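Local coordinates for xanthomonas outer protein D (Xanthomonas euvesicatoria, PDB 2OIX), which probably acts as a SUMO-removing cysteine protease, a secreted bacterial virulence effector represented here by an inactive form of its Ulp1-like catalytic domain, at residues Leu67-Pro72 / Pro102-Leu107; Asn73-Leu78 / Asp95-Lys100; Val89-Tyr94 / Gln120-Met125; Pro126-Ser131 / Thr165-Asp170. The protein carries 1 engineered substitution. One frame throughout, in Å; residues are numbered along the deposited sequence.

Contact 1 of 4, residues Leu67-Pro72 / Pro102-Leu107; sequences LPINQP and PQQRYL
Gln71 NE2 donates to Gln104 OE1 at 3.0 Å, and this amide-to-amide bond is the main polar link between the end of strand 64-71 and the start of helix 102-114. It is nearly straight, 164° at the hydrogen, and it lies in the carbonyl plane of Gln104 as well as in the amide plane of Gln71; the two amide planes are only moderately inclined to each other. Gln71 reaches out with an extended chain, whereas Gln104 is bent at chi2 (74°), a fold that turns its amide back to the strand. The other end of that amide is shared: Gln104 NE2 makes a weak bond to Ile69 O at 3.1 Å and a further hydrogen bond to Ser77 OG on the adjacent strand. With partners at both its oxygen and its nitrogen, the amide of Gln104 has its rotation well defined.

The Gln103 side chain crosses that of Gln71 at a slant. There the two OE1 atoms approach to 3.4 Å, but both are acceptors and no bond joins them. Apolar contact completes the fit through Leu107, one helical turn on from Gln103. Its CB packs on Ile69 CG2 at 3.5 Å, and its CD1 sits against Gln71, 3.7 Å from CA, with the two side chains crossing at about a right angle. Strand and helix run at 139° to each other. The arrangement is that of an alpha/beta layer, in which the helix of a beta-alpha-beta crossover packs on the sheet of the Ulp1-family catalytic domain.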
loop_
_atom_site.group_PDB
_atom_site.type_symbol
_atom_site.label_atom_id
_atom_site.label_comp_id
_atom_site.label_asym_id
_atom_site.label_seq_id
_atom_site.Cartn_x
_atom_site.Cartn_y
_atom_site.Cartn_z
ATOM N N LEU A 67 0.854 -1.934 1.342
ATOM C CA LEU A 67 0.091 -2.004 2.585
ATOM C C LEU A 67 -0.731 -0.755 2.756
ATOM O O LEU A 67 -0.176 0.325 3.028
ATOM C CB LEU A 67 1.041 -2.090 3.782
ATOM C CG LEU A 67 2.022 -3.288 3.726
ATOM C CD1 LEU A 67 3.461 -2.853 3.836
ATOM C CD2 LEU A 67 1.746 -4.277 4.815
ATOM N N PRO A 68 -2.051 -0.865 2.532
ATOM C CA PRO A 68 -2.907 0.308 2.740
ATOM C C PRO A 68 -2.996 0.512 4.269
ATOM O O PRO A 68 -3.215 -0.447 5.019
ATOM C CB PRO A 68 -4.239 -0.097 2.121
ATOM C CG PRO A 68 -3.911 -1.348 1.233
ATOM C CD PRO A 68 -2.822 -2.036 2.061
ATOM N N ILE A 69 -2.779 1.752 4.699
ATOM C CA ILE A 69 -2.791 2.129 6.109
ATOM C C ILE A 69 -4.109 2.889 6.389
ATOM O O ILE A 69 -4.262 3.983 5.920
ATOM C CB ILE A 69 -1.560 2.991 6.449
ATOM C CG1 ILE A 69 -0.234 2.297 6.054
ATOM C CG2 ILE A 69 -1.534 3.347 7.947
ATOM C CD1 ILE A 69 0.003 0.955 6.637
ATOM N N ASN A 70 -5.024 2.288 7.145
ATOM C CA ASN A 70 -6.317 2.858 7.471
ATOM C C ASN A 70 -6.288 3.594 8.792
ATOM O O ASN A 70 -6.014 3.000 9.814
ATOM C CB ASN A 70 -7.381 1.738 7.542
ATOM C CG ASN A 70 -8.782 2.261 7.560
ATOM O OD1 ASN A 70 -9.035 3.450 7.327
ATOM N ND2 ASN A 70 -9.724 1.364 7.780
ATOM N N GLN A 71 -6.577 4.882 8.769
ATOM C CA GLN A 71 -6.959 5.552 9.990
ATOM C C GLN A 71 -8.496 5.521 9.985
ATOM O O GLN A 71 -9.117 6.219 9.194
ATOM C CB GLN A 71 -6.402 6.983 10.070
ATOM C CG GLN A 71 -6.499 7.585 11.476
ATOM C CD GLN A 71 -5.994 9.042 11.600
ATOM O OE1 GLN A 71 -6.403 9.755 12.510
ATOM N NE2 GLN A 71 -5.114 9.466 10.715
ATOM N N PRO A 72 -9.090 4.661 10.834
ATOM C CA PRO A 72 -10.499 4.255 10.733
ATOM C C PRO A 72 -11.448 5.445 10.665
ATOM O O PRO A 72 -11.383 6.335 11.523
ATOM C CB PRO A 72 -10.721 3.454 12.014
ATOM C CG PRO A 72 -9.367 2.916 12.360
ATOM C CD PRO A 72 -8.409 4.008 11.971
ATOM N N PRO A 102 0.095 13.553 13.116
ATOM C CA PRO A 102 1.077 12.530 13.575
ATOM C C PRO A 102 0.499 11.128 13.591
ATOM O O PRO A 102 1.255 10.155 13.474
ATOM C CB PRO A 102 1.475 12.975 14.995
ATOM C CG PRO A 102 0.445 14.028 15.398
ATOM C CD PRO A 102 -0.260 14.521 14.166
ATOM N N GLN A 103 -0.828 10.995 13.653
ATOM C CA GLN A 103 -1.386 9.644 13.741
ATOM C C GLN A 103 -1.064 8.778 12.520
ATOM O O GLN A 103 -0.689 7.617 12.683
ATOM C CB GLN A 103 -2.889 9.565 14.113
ATOM C CG GLN A 103 -3.232 8.116 14.611
ATOM C CD GLN A 103 -4.663 7.864 15.060
ATOM O OE1 GLN A 103 -5.345 8.760 15.573
ATOM N NE2 GLN A 103 -5.135 6.619 14.858
ATOM N N GLN A 104 -1.169 9.341 11.324
ATOM C CA GLN A 104 -1.007 8.531 10.091
ATOM C C GLN A 104 0.379 7.884 9.954
ATOM O O GLN A 104 0.493 6.670 9.706
ATOM C CB GLN A 104 -1.349 9.380 8.848
ATOM C CG GLN A 104 -1.604 8.477 7.616
ATOM C CD GLN A 104 -2.961 7.731 7.669
ATOM O OE1 GLN A 104 -3.822 8.055 8.466
ATOM N NE2 GLN A 104 -3.154 6.785 6.773
ATOM N N ARG A 105 1.437 8.679 10.157
ATOM C CA ARG A 105 2.772 8.127 10.065
ATOM C C ARG A 105 3.036 7.156 11.225
ATOM O O ARG A 105 3.719 6.168 11.035
ATOM C CB ARG A 105 3.826 9.231 10.007
ATOM C CG ARG A 105 5.247 8.741 10.007
ATOM C CD ARG A 105 5.645 7.885 8.803
ATOM N NE ARG A 105 6.951 7.286 9.077
ATOM C CZ ARG A 105 8.104 7.642 8.509
ATOM N NH1 ARG A 105 8.160 8.578 7.565
ATOM N NH2 ARG A 105 9.207 7.033 8.881
ATOM N N TYR A 106 2.457 7.427 12.395
ATOM C CA TYR A 106 2.490 6.481 13.510
ATOM C C TYR A 106 1.947 5.093 13.128
ATOM O O TYR A 106 2.578 4.078 13.402
ATOM C CB TYR A 106 1.719 7.056 14.693
ATOM C CG TYR A 106 1.597 6.097 15.850
ATOM C CD1 TYR A 106 2.725 5.721 16.580
ATOM C CD2 TYR A 106 0.358 5.583 16.221
ATOM C CE1 TYR A 106 2.635 4.848 17.662
ATOM C CE2 TYR A 106 0.251 4.701 17.309
ATOM C CZ TYR A 106 1.402 4.339 18.007
ATOM O OH TYR A 106 1.302 3.487 19.082
ATOM N N LEU A 107 0.769 5.063 12.512
ATOM C CA LEU A 107 0.163 3.818 12.040
ATOM C C LEU A 107 1.115 3.125 11.044
ATOM O O LEU A 107 1.355 1.942 11.196
ATOM C CB LEU A 107 -1.216 4.081 11.391
ATOM C CG LEU A 107 -2.337 4.590 12.319
ATOM C CD1 LEU A 107 -3.596 4.957 11.533
ATOM C CD2 LEU A 107 -2.649 3.507 13.346
#

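Contact 2 of 4, residues Asn73-Leu78 / Asp95-Lys100; sequences NAHWSL and DSMAQK
The imidazole of His75 is met by Asp95 at its edge and by Met97 over one face. His75 NE2 donates to Asp95 OD2 at 2.7 Å, nearly straight at 166° and with the acceptor in the ring plane. Ring and carboxylate are nonetheless twisted 38° apart, and the donor comes to OD2 from above the carboxylate plane. From the opposite face of that plane Met97 N also donates to Asp95 OD2, at 2.8 Å, closing an Asx turn. One oxygen is thus held between a ring N-H and a backbone N-H, which fixes the carboxylate against the histidine.

The pair is placed as are the histidine and aspartate of the catalytic triad in Ulp1-type cysteine proteases, consistent with the packing of His75 against Ala136, the engineered position of this inactive form. At the start of strand 75-82, Ala74 and His75 together face Gln71 in a classic beta bulge.

Met97 lies over the imidazole in a CH-pi contact: its CE is 3.6 Å from the centroid of the His75 ring and almost on the normal. The chain runs out extended from the backbone until chi3 (-90°) turns the methyl over the ring, while Met97 CB rests 3.5 Å from His75 NE2. Within the loop itself, Lys100 NZ donates to Asp95 O at 2.9 Å and to Met97 O at 2.7 Å.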
loop_
_atom_site.group_PDB
_atom_site.type_symbol
_atom_site.label_atom_id
_atom_site.label_comp_id
_atom_site.label_asym_id
_atom_site.label_seq_id
_atom_site.Cartn_x
_atom_site.Cartn_y
_atom_site.Cartn_z
ATOM N N ASN A 73 -12.279 5.459 9.619
ATOM C CA ASN A 73 -13.204 6.560 9.310
ATOM C C ASN A 73 -12.549 7.929 9.260
ATOM O O ASN A 73 -13.209 8.947 9.496
ATOM C CB ASN A 73 -14.370 6.610 10.305
ATOM C CG ASN A 73 -15.014 5.270 10.509
ATOM O OD1 ASN A 73 -14.441 4.390 11.157
ATOM N ND2 ASN A 73 -16.222 5.104 9.970
ATOM N N ALA A 74 -11.257 7.963 8.957
ATOM C CA ALA A 74 -10.530 9.225 8.999
ATOM C C ALA A 74 -9.679 9.467 7.745
ATOM O O ALA A 74 -9.769 10.536 7.129
ATOM C CB ALA A 74 -9.660 9.323 10.291
ATOM N N HIS A 75 -8.864 8.489 7.355
ATOM C CA HIS A 75 -7.843 8.752 6.345
ATOM C C HIS A 75 -7.214 7.461 5.843
ATOM O O HIS A 75 -7.278 6.455 6.541
ATOM C CB HIS A 75 -6.769 9.670 6.958
ATOM C CG HIS A 75 -5.746 10.163 5.986
ATOM N ND1 HIS A 75 -6.072 10.695 4.760
ATOM C CD2 HIS A 75 -4.393 10.232 6.075
ATOM C CE1 HIS A 75 -4.968 11.068 4.138
ATOM N NE2 HIS A 75 -3.936 10.800 4.917
ATOM N N TRP A 76 -6.671 7.489 4.619
ATOM C CA TRP A 76 -5.870 6.384 4.061
ATOM C C TRP A 76 -4.482 6.876 3.610
ATOM O O TRP A 76 -4.352 7.957 3.046
ATOM C CB TRP A 76 -6.484 5.806 2.799
ATOM C CG TRP A 76 -7.738 4.981 2.974
ATOM C CD1 TRP A 76 -9.017 5.393 2.757
ATOM C CD2 TRP A 76 -7.808 3.625 3.388
ATOM N NE1 TRP A 76 -9.916 4.362 3.023
ATOM C CE2 TRP A 76 -9.189 3.257 3.395
ATOM C CE3 TRP A 76 -6.838 2.665 3.743
ATOM C CZ2 TRP A 76 -9.617 1.981 3.739
ATOM C CZ3 TRP A 76 -7.285 1.370 4.102
ATOM C CH2 TRP A 76 -8.654 1.054 4.096
ATOM N N SER A 77 -3.469 6.031 3.757
ATOM C CA SER A 77 -2.202 6.290 3.094
ATOM C C SER A 77 -1.621 4.918 2.660
ATOM O O SER A 77 -2.242 3.853 2.879
ATOM C CB SER A 77 -1.273 7.036 4.019
ATOM O OG SER A 77 -1.014 6.199 5.130
ATOM N N LEU A 78 -0.440 4.953 2.057
ATOM C CA LEU A 78 0.136 3.777 1.487
ATOM C C LEU A 78 1.549 3.572 1.983
ATOM O O LEU A 78 2.427 4.482 1.862
ATOM C CB LEU A 78 0.188 3.896 -0.008
ATOM C CG LEU A 78 0.877 2.750 -0.763
ATOM C CD1 LEU A 78 0.165 1.396 -0.477
ATOM C CD2 LEU A 78 0.987 3.064 -2.288
ATOM N N ASP A 95 1.557 9.770 1.767
ATOM C CA ASP A 95 0.377 10.359 2.405
ATOM C C ASP A 95 -0.071 11.586 1.626
ATOM O O ASP A 95 0.701 12.518 1.425
ATOM C CB ASP A 95 0.731 10.689 3.865
ATOM C CG ASP A 95 -0.472 11.210 4.670
ATOM O OD1 ASP A 95 -0.371 11.256 5.915
ATOM O OD2 ASP A 95 -1.507 11.605 4.085
ATOM N N SER A 96 -1.322 11.608 1.187
ATOM C CA SER A 96 -1.750 12.610 0.307
ATOM C C SER A 96 -2.332 13.807 1.070
ATOM O O SER A 96 -2.794 14.813 0.448
ATOM C CB SER A 96 -2.791 11.986 -0.596
ATOM O OG SER A 96 -3.898 11.514 0.156
ATOM N N MET A 97 -2.377 13.700 2.401
ATOM C CA MET A 97 -3.043 14.702 3.244
ATOM C C MET A 97 -2.201 15.945 3.274
ATOM O O MET A 97 -1.020 15.881 3.615
ATOM C CB MET A 97 -3.270 14.211 4.679
ATOM C CG MET A 97 -4.216 15.128 5.505
ATOM S SD MET A 97 -4.452 14.605 7.241
ATOM C CE MET A 97 -5.882 13.518 7.042
ATOM N N ALA A 98 -2.828 17.061 2.921
ATOM C CA ALA A 98 -2.194 18.380 2.807
ATOM C C ALA A 98 -1.449 18.810 4.078
ATOM O O ALA A 98 -0.266 19.177 4.027
ATOM C CB ALA A 98 -3.234 19.425 2.423
ATOM N N GLN A 99 -2.154 18.785 5.208
ATOM C CA GLN A 99 -1.531 19.022 6.501
ATOM C C GLN A 99 -1.487 17.713 7.287
ATOM O O GLN A 99 -2.484 17.287 7.890
ATOM C CB GLN A 99 -2.248 20.140 7.269
ATOM C CG GLN A 99 -1.927 21.547 6.754
ATOM C CD GLN A 99 -3.000 22.559 7.097
ATOM O OE1 GLN A 99 -4.124 22.194 7.449
ATOM N NE2 GLN A 99 -2.661 23.845 6.995
ATOM N N LYS A 100 -0.317 17.077 7.247
ATOM C CA LYS A 100 -0.069 15.814 7.948
ATOM C C LYS A 100 -0.466 15.886 9.416
ATOM O O LYS A 100 -0.385 16.940 10.064
ATOM C CB LYS A 100 1.402 15.375 7.799
ATOM C CG LYS A 100 1.757 14.569 6.520
ATOM C CD LYS A 100 1.429 15.290 5.195
ATOM C CE LYS A 100 1.847 14.481 3.959
ATOM N NZ LYS A 100 1.422 15.086 2.645
HETATM O O HOH W 1 -3.098 9.282 1.035
#

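Contact 3 of 4, residues Val89-Tyr94 / Gln120-Met125; sequences VAAYHY and QQTHEM
Backbone bonds come first where strand 90-94 runs parallel to strand 123-125. His123 N donates to Ala91 O at 2.9 Å, His93 N to His123 O at 2.8 Å, and Met125 N to His93 O, also at 2.8 Å, so that His93 is bonded through both its N-H and its carbonyl. An ordered water extends the ladder, accepting from Ala91 N and donating to Gln121 O.

The polar side-chain bond lies on the face of the sheet that carries His93 and Glu124. His93 ND1 donates to Glu124 OE1 at 3.1 Å, the carboxylate being met on its syn side and the oxygen lying in the ring plane. The two flat groups are steeply turned, 69° apart. Arg105 forms a salt bridge with the same oxygen, and His93 NE2 bonds Ser77 OG, so the ring is held at both nitrogens.

Apolar and aromatic contacts occupy the face of Tyr92, Tyr94, His123 and Met125. Met125, bent at chi2 and chi3, lies alongside both tyrosines: its CB touches Tyr94 CE1 at 3.4 Å, and its SD stands at the edge of the Tyr92 ring, 3.8 Å from CD1, as a Met-aromatic contact. Both tyrosine hydroxyls bond to Arg162. The His123 ring is near parallel to that of Tyr92 but slid aside.

Strand 75-82 flanks strand 90-94 antiparallel on its other side, while helix 102-114 completes the beta-alpha-beta unit, touching His93 and Thr122.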
loop_
_atom_site.group_PDB
_atom_site.type_symbol
_atom_site.label_atom_id
_atom_site.label_comp_id
_atom_site.label_asym_id
_atom_site.label_seq_id
_atom_site.Cartn_x
_atom_site.Cartn_y
_atom_site.Cartn_z
ATOM N N VAL A 89 16.357 -3.801 3.305
ATOM C CA VAL A 89 14.928 -3.554 3.117
ATOM C C VAL A 89 14.611 -2.059 2.947
ATOM O O VAL A 89 15.057 -1.199 3.721
ATOM C CB VAL A 89 14.095 -4.202 4.263
ATOM C CG1 VAL A 89 12.622 -4.130 4.018
ATOM C CG2 VAL A 89 14.544 -5.671 4.454
ATOM N N ALA A 90 13.830 -1.750 1.926
ATOM C CA ALA A 90 13.441 -0.378 1.693
ATOM C C ALA A 90 11.939 -0.268 1.953
ATOM O O ALA A 90 11.190 -1.233 1.701
ATOM C CB ALA A 90 13.760 0.024 0.281
ATOM N N ALA A 91 11.517 0.869 2.509
ATOM C CA ALA A 91 10.103 1.105 2.840
ATOM C C ALA A 91 9.768 2.562 2.532
ATOM O O ALA A 91 10.616 3.472 2.766
ATOM C CB ALA A 91 9.879 0.746 4.331
ATOM N N TYR A 92 8.578 2.804 1.943
ATOM C CA TYR A 92 8.188 4.082 1.407
ATOM C C TYR A 92 6.768 4.391 1.870
ATOM O O TYR A 92 5.865 3.551 1.716
ATOM C CB TYR A 92 8.136 4.036 -0.125
ATOM C CG TYR A 92 9.444 3.521 -0.732
ATOM C CD1 TYR A 92 10.506 4.418 -1.039
ATOM C CD2 TYR A 92 9.613 2.153 -1.027
ATOM C CE1 TYR A 92 11.740 3.930 -1.596
ATOM C CE2 TYR A 92 10.865 1.652 -1.598
ATOM C CZ TYR A 92 11.893 2.567 -1.842
ATOM O OH TYR A 92 13.034 2.146 -2.405
ATOM N N HIS A 93 6.586 5.553 2.484
ATOM C CA HIS A 93 5.243 5.989 2.900
ATOM C C HIS A 93 4.729 7.182 2.105
ATOM O O HIS A 93 5.414 8.222 2.019
ATOM C CB HIS A 93 5.252 6.260 4.430
ATOM C CG HIS A 93 3.889 6.580 4.985
ATOM N ND1 HIS A 93 3.629 7.713 5.727
ATOM C CD2 HIS A 93 2.714 5.904 4.912
ATOM C CE1 HIS A 93 2.347 7.746 6.055
ATOM N NE2 HIS A 93 1.764 6.668 5.559
ATOM N N TYR A 94 3.529 7.040 1.528
ATOM C CA TYR A 94 2.871 8.064 0.699
ATOM C C TYR A 94 1.588 8.500 1.409
ATOM O O TYR A 94 0.687 7.681 1.673
ATOM C CB TYR A 94 2.544 7.542 -0.703
ATOM C CG TYR A 94 3.735 6.890 -1.469
ATOM C CD1 TYR A 94 4.497 7.653 -2.342
ATOM C CD2 TYR A 94 4.013 5.526 -1.381
ATOM C CE1 TYR A 94 5.552 7.112 -3.082
ATOM C CE2 TYR A 94 5.087 4.937 -2.116
ATOM C CZ TYR A 94 5.842 5.761 -2.989
ATOM O OH TYR A 94 6.883 5.243 -3.719
ATOM N N GLN A 120 12.506 3.869 11.417
ATOM C CA GLN A 120 13.240 5.089 11.153
ATOM C C GLN A 120 13.776 5.110 9.727
ATOM O O GLN A 120 14.048 6.186 9.199
ATOM C CB GLN A 120 14.365 5.272 12.156
ATOM C CG GLN A 120 13.848 5.602 13.517
ATOM C CD GLN A 120 14.929 6.136 14.420
ATOM O OE1 GLN A 120 15.279 5.521 15.434
ATOM N NE2 GLN A 120 15.480 7.285 14.049
ATOM N N GLN A 121 13.885 3.935 9.107
ATOM C CA GLN A 121 14.329 3.844 7.710
ATOM C C GLN A 121 13.269 4.147 6.653
ATOM O O GLN A 121 13.632 4.308 5.481
ATOM C CB GLN A 121 14.951 2.482 7.389
ATOM C CG GLN A 121 16.250 2.169 8.136
ATOM C CD GLN A 121 17.203 3.336 8.251
ATOM O OE1 GLN A 121 17.610 3.699 9.352
ATOM N NE2 GLN A 121 17.591 3.918 7.125
ATOM N N THR A 122 11.990 4.217 7.031
ATOM C CA THR A 122 10.909 4.456 6.045
ATOM C C THR A 122 10.973 5.872 5.457
ATOM O O THR A 122 11.023 6.872 6.212
ATOM C CB THR A 122 9.484 4.221 6.666
ATOM O OG1 THR A 122 9.398 2.888 7.210
ATOM C CG2 THR A 122 8.383 4.492 5.659
ATOM N N HIS A 123 10.952 5.972 4.134
ATOM C CA HIS A 123 11.084 7.257 3.479
ATOM C C HIS A 123 9.727 7.897 3.408
ATOM O O HIS A 123 8.774 7.246 2.981
ATOM C CB HIS A 123 11.648 7.096 2.066
ATOM C CG HIS A 123 12.991 6.450 2.009
ATOM N ND1 HIS A 123 14.153 7.154 2.220
ATOM C CD2 HIS A 123 13.362 5.172 1.761
ATOM C CE1 HIS A 123 15.189 6.337 2.104
ATOM N NE2 HIS A 123 14.736 5.125 1.836
ATOM N N GLU A 124 9.590 9.141 3.856
ATOM C CA GLU A 124 8.342 9.864 3.603
ATOM C C GLU A 124 8.352 10.420 2.177
ATOM O O GLU A 124 9.060 11.390 1.888
ATOM C CB GLU A 124 8.144 11.010 4.610
ATOM C CG GLU A 124 6.732 11.588 4.629
ATOM C CD GLU A 124 5.660 10.601 5.179
ATOM O OE1 GLU A 124 6.002 9.668 5.936
ATOM O OE2 GLU A 124 4.477 10.778 4.847
ATOM N N MET A 125 7.528 9.843 1.304
ATOM C CA MET A 125 7.603 10.114 -0.133
ATOM C C MET A 125 6.553 11.070 -0.629
ATOM O O MET A 125 5.447 11.094 -0.101
ATOM C CB MET A 125 7.473 8.812 -0.909
ATOM C CG MET A 125 8.531 7.801 -0.554
ATOM S SD MET A 125 10.108 8.222 -1.244
ATOM C CE MET A 125 9.881 7.888 -2.993
HETATM O O HOH W 2 13.897 2.465 3.380
#

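Contact 4 of 4, residues Pro126-Ser131 / Thr165-Asp170; sequences PIAIQS and TDIEPD
Residues Pro126-Ala128 and Thr165-Ile167 meet in an apolar loop-to-loop contact at the surface of the Ulp1-type domain. One loop leads from strand 123-125 to helix 136-153; the other connects that helix to helix 171-179, whose N-cap is Asp170, with OD2 accepting from Leu173 N. The two chains come together at Ile127 and Thr165, whose CA atoms lie 4.1 Å apart, yet no hydrogen bond crosses between these segments. Ala128 N and Thr165 O approach to 3.3 Å, but at a poor angle. Backbone hydrogen bonds are made one residue before Thr165 instead, where Pro126 and Ala128 bond to Leu164.

Ile167 carries the aliphatic part of the contact. Its CG1 occupies the tight place between backbone N and carbonyl carbon (chi1 69°), and this turn brings the end of the chain over to the other loop although its CB does not point there. Ile167 CG1 rests on Ala128 CB at 3.6 Å, and Ile167 CD1 reaches Ile127 CG1 at 3.8 Å, the two isoleucines meeting at a slant. Ile127 is the buried member of the group and also touches Tyr94 and Leu164. The methyl of Ala128 points into the second loop and lies 3.2 Å from Ile167 O, close to a backbone oxygen as well as to hydrocarbon. At the outer end Thr165 OG1, hydrogen-bonded to Asp163 OD1, touches the ring of Pro126, 3.2 Å from CB and 3.4 Å from CG.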
loop_
_atom_site.group_PDB
_atom_site.type_symbol
_atom_site.label_atom_id
_atom_site.label_comp_id
_atom_site.label_asym_id
_atom_site.label_seq_id
_atom_site.Cartn_x
_atom_site.Cartn_y
_atom_site.Cartn_z
ATOM N N PRO A 126 6.902 11.871 -1.660
ATOM C CA PRO A 126 5.896 12.725 -2.276
ATOM C C PRO A 126 4.877 11.941 -3.115
ATOM O O PRO A 126 5.212 10.994 -3.888
ATOM C CB PRO A 126 6.718 13.685 -3.141
ATOM C CG PRO A 126 7.961 12.916 -3.508
ATOM C CD PRO A 126 8.231 12.007 -2.302
ATOM N N ILE A 127 3.628 12.361 -2.937
ATOM C CA ILE A 127 2.499 11.860 -3.686
ATOM C C ILE A 127 1.587 13.062 -3.938
ATOM O O ILE A 127 1.529 13.976 -3.115
ATOM C CB ILE A 127 1.756 10.777 -2.903
ATOM C CG1 ILE A 127 0.600 10.199 -3.721
ATOM C CG2 ILE A 127 1.293 11.328 -1.531
ATOM C CD1 ILE A 127 0.210 8.792 -3.301
ATOM N N ALA A 128 0.896 13.059 -5.071
ATOM C CA ALA A 128 -0.082 14.111 -5.362
ATOM C C ALA A 128 -0.874 14.427 -4.082
ATOM O O ALA A 128 -1.302 13.502 -3.367
ATOM C CB ALA A 128 -1.015 13.671 -6.479
ATOM N N ILE A 129 -1.040 15.721 -3.787
ATOM C CA ILE A 129 -1.764 16.138 -2.593
ATOM C C ILE A 129 -3.275 16.220 -2.860
ATOM O O ILE A 129 -3.729 16.931 -3.787
ATOM C CB ILE A 129 -1.195 17.479 -1.989
ATOM C CG1 ILE A 129 0.072 17.175 -1.172
ATOM C CG2 ILE A 129 -2.235 18.178 -1.101
ATOM C CD1 ILE A 129 0.847 18.420 -0.683
ATOM N N GLN A 130 -4.053 15.510 -2.041
ATOM C CA GLN A 130 -5.513 15.525 -2.201
ATOM C C GLN A 130 -6.118 16.933 -2.081
ATOM O O GLN A 130 -5.771 17.705 -1.179
ATOM C CB GLN A 130 -6.188 14.520 -1.253
ATOM C CG GLN A 130 -6.067 14.864 0.208
ATOM C CD GLN A 130 -6.475 13.709 1.098
ATOM O OE1 GLN A 130 -5.786 12.692 1.172
ATOM N NE2 GLN A 130 -7.597 13.862 1.781
ATOM N N SER A 131 -6.991 17.265 -3.033
ATOM C CA SER A 131 -7.673 18.554 -3.052
ATOM C C SER A 131 -9.062 18.381 -2.476
ATOM O O SER A 131 -9.348 18.891 -1.399
ATOM C CB SER A 131 -7.759 19.104 -4.478
ATOM O OG SER A 131 -8.551 18.256 -5.292
ATOM N N THR A 165 4.542 12.029 -7.142
ATOM C CA THR A 165 4.184 13.452 -7.055
ATOM C C THR A 165 3.101 13.801 -8.075
ATOM O O THR A 165 2.133 14.507 -7.769
ATOM C CB THR A 165 5.438 14.352 -7.251
ATOM O OG1 THR A 165 6.481 13.950 -6.353
ATOM C CG2 THR A 165 5.131 15.790 -6.985
ATOM N N ASP A 166 3.231 13.239 -9.271
ATOM C CA ASP A 166 2.372 13.619 -10.400
ATOM C C ASP A 166 1.122 12.764 -10.654
ATOM O O ASP A 166 0.517 12.883 -11.715
ATOM C CB ASP A 166 3.227 13.663 -11.668
ATOM C CG ASP A 166 4.275 14.778 -11.624
ATOM O OD1 ASP A 166 3.900 15.942 -11.320
ATOM O OD2 ASP A 166 5.471 14.501 -11.914
ATOM N N ILE A 167 0.745 11.884 -9.731
ATOM C CA ILE A 167 -0.427 11.039 -10.002
ATOM C C ILE A 167 -1.727 11.853 -10.075
ATOM O O ILE A 167 -1.822 12.958 -9.545
ATOM C CB ILE A 167 -0.587 9.814 -9.051
ATOM C CG1 ILE A 167 -0.959 10.245 -7.622
ATOM C CG2 ILE A 167 0.676 8.937 -9.083
ATOM C CD1 ILE A 167 -1.505 9.115 -6.735
ATOM N N GLU A 168 -2.714 11.293 -10.758
ATOM C CA GLU A 168 -3.986 11.951 -10.934
ATOM C C GLU A 168 -5.031 10.870 -10.705
ATOM O O GLU A 168 -5.379 10.127 -11.631
ATOM C CB GLU A 168 -4.088 12.563 -12.336
ATOM C CG GLU A 168 -3.012 13.615 -12.672
ATOM C CD GLU A 168 -2.911 13.919 -14.180
ATOM O OE1 GLU A 168 -2.338 13.091 -14.934
ATOM O OE2 GLU A 168 -3.404 14.994 -14.621
ATOM N N PRO A 169 -5.496 10.744 -9.451
ATOM C CA PRO A 169 -6.563 9.823 -9.097
ATOM C C PRO A 169 -7.873 10.328 -9.649
ATOM O O PRO A 169 -8.086 11.534 -9.734
ATOM C CB PRO A 169 -6.615 9.905 -7.567
ATOM C CG PRO A 169 -5.335 10.560 -7.162
ATOM C CD PRO A 169 -4.990 11.469 -8.273
ATOM N N ASP A 170 -8.757 9.404 -10.002
ATOM C CA ASP A 170 -10.082 9.775 -10.501
ATOM C C ASP A 170 -11.133 8.835 -9.941
ATOM O O ASP A 170 -10.989 7.621 -10.018
ATOM C CB ASP A 170 -10.109 9.759 -12.031
ATOM C CG ASP A 170 -9.593 8.449 -12.607
ATOM O OD1 ASP A 170 -8.556 8.468 -13.304
ATOM O OD2 ASP A 170 -10.230 7.400 -12.364
#

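Contacts 1, 2 and 3 all reach the same mixed sheet, whereas contact 4 joins two surface loops beyond it. Contact 2 is the buried one and relies on a gripped carboxylate. Contacts 1 and 3 are partly buried: contact 1 sets helix 102-114 against strand 64-71, while contact 3 pairs the two strands that this helix connects. Their chemistry differs accordingly, side-chain amides bridging helix to strand in the one and a backbone ladder joining strand to strand in the other, with Ser77 common to all three neighbourhoods. Contact 4 is apolar and joins contact 3 through Tyr94 and Ile127, while Gln130 lies beside His75 of contact 2.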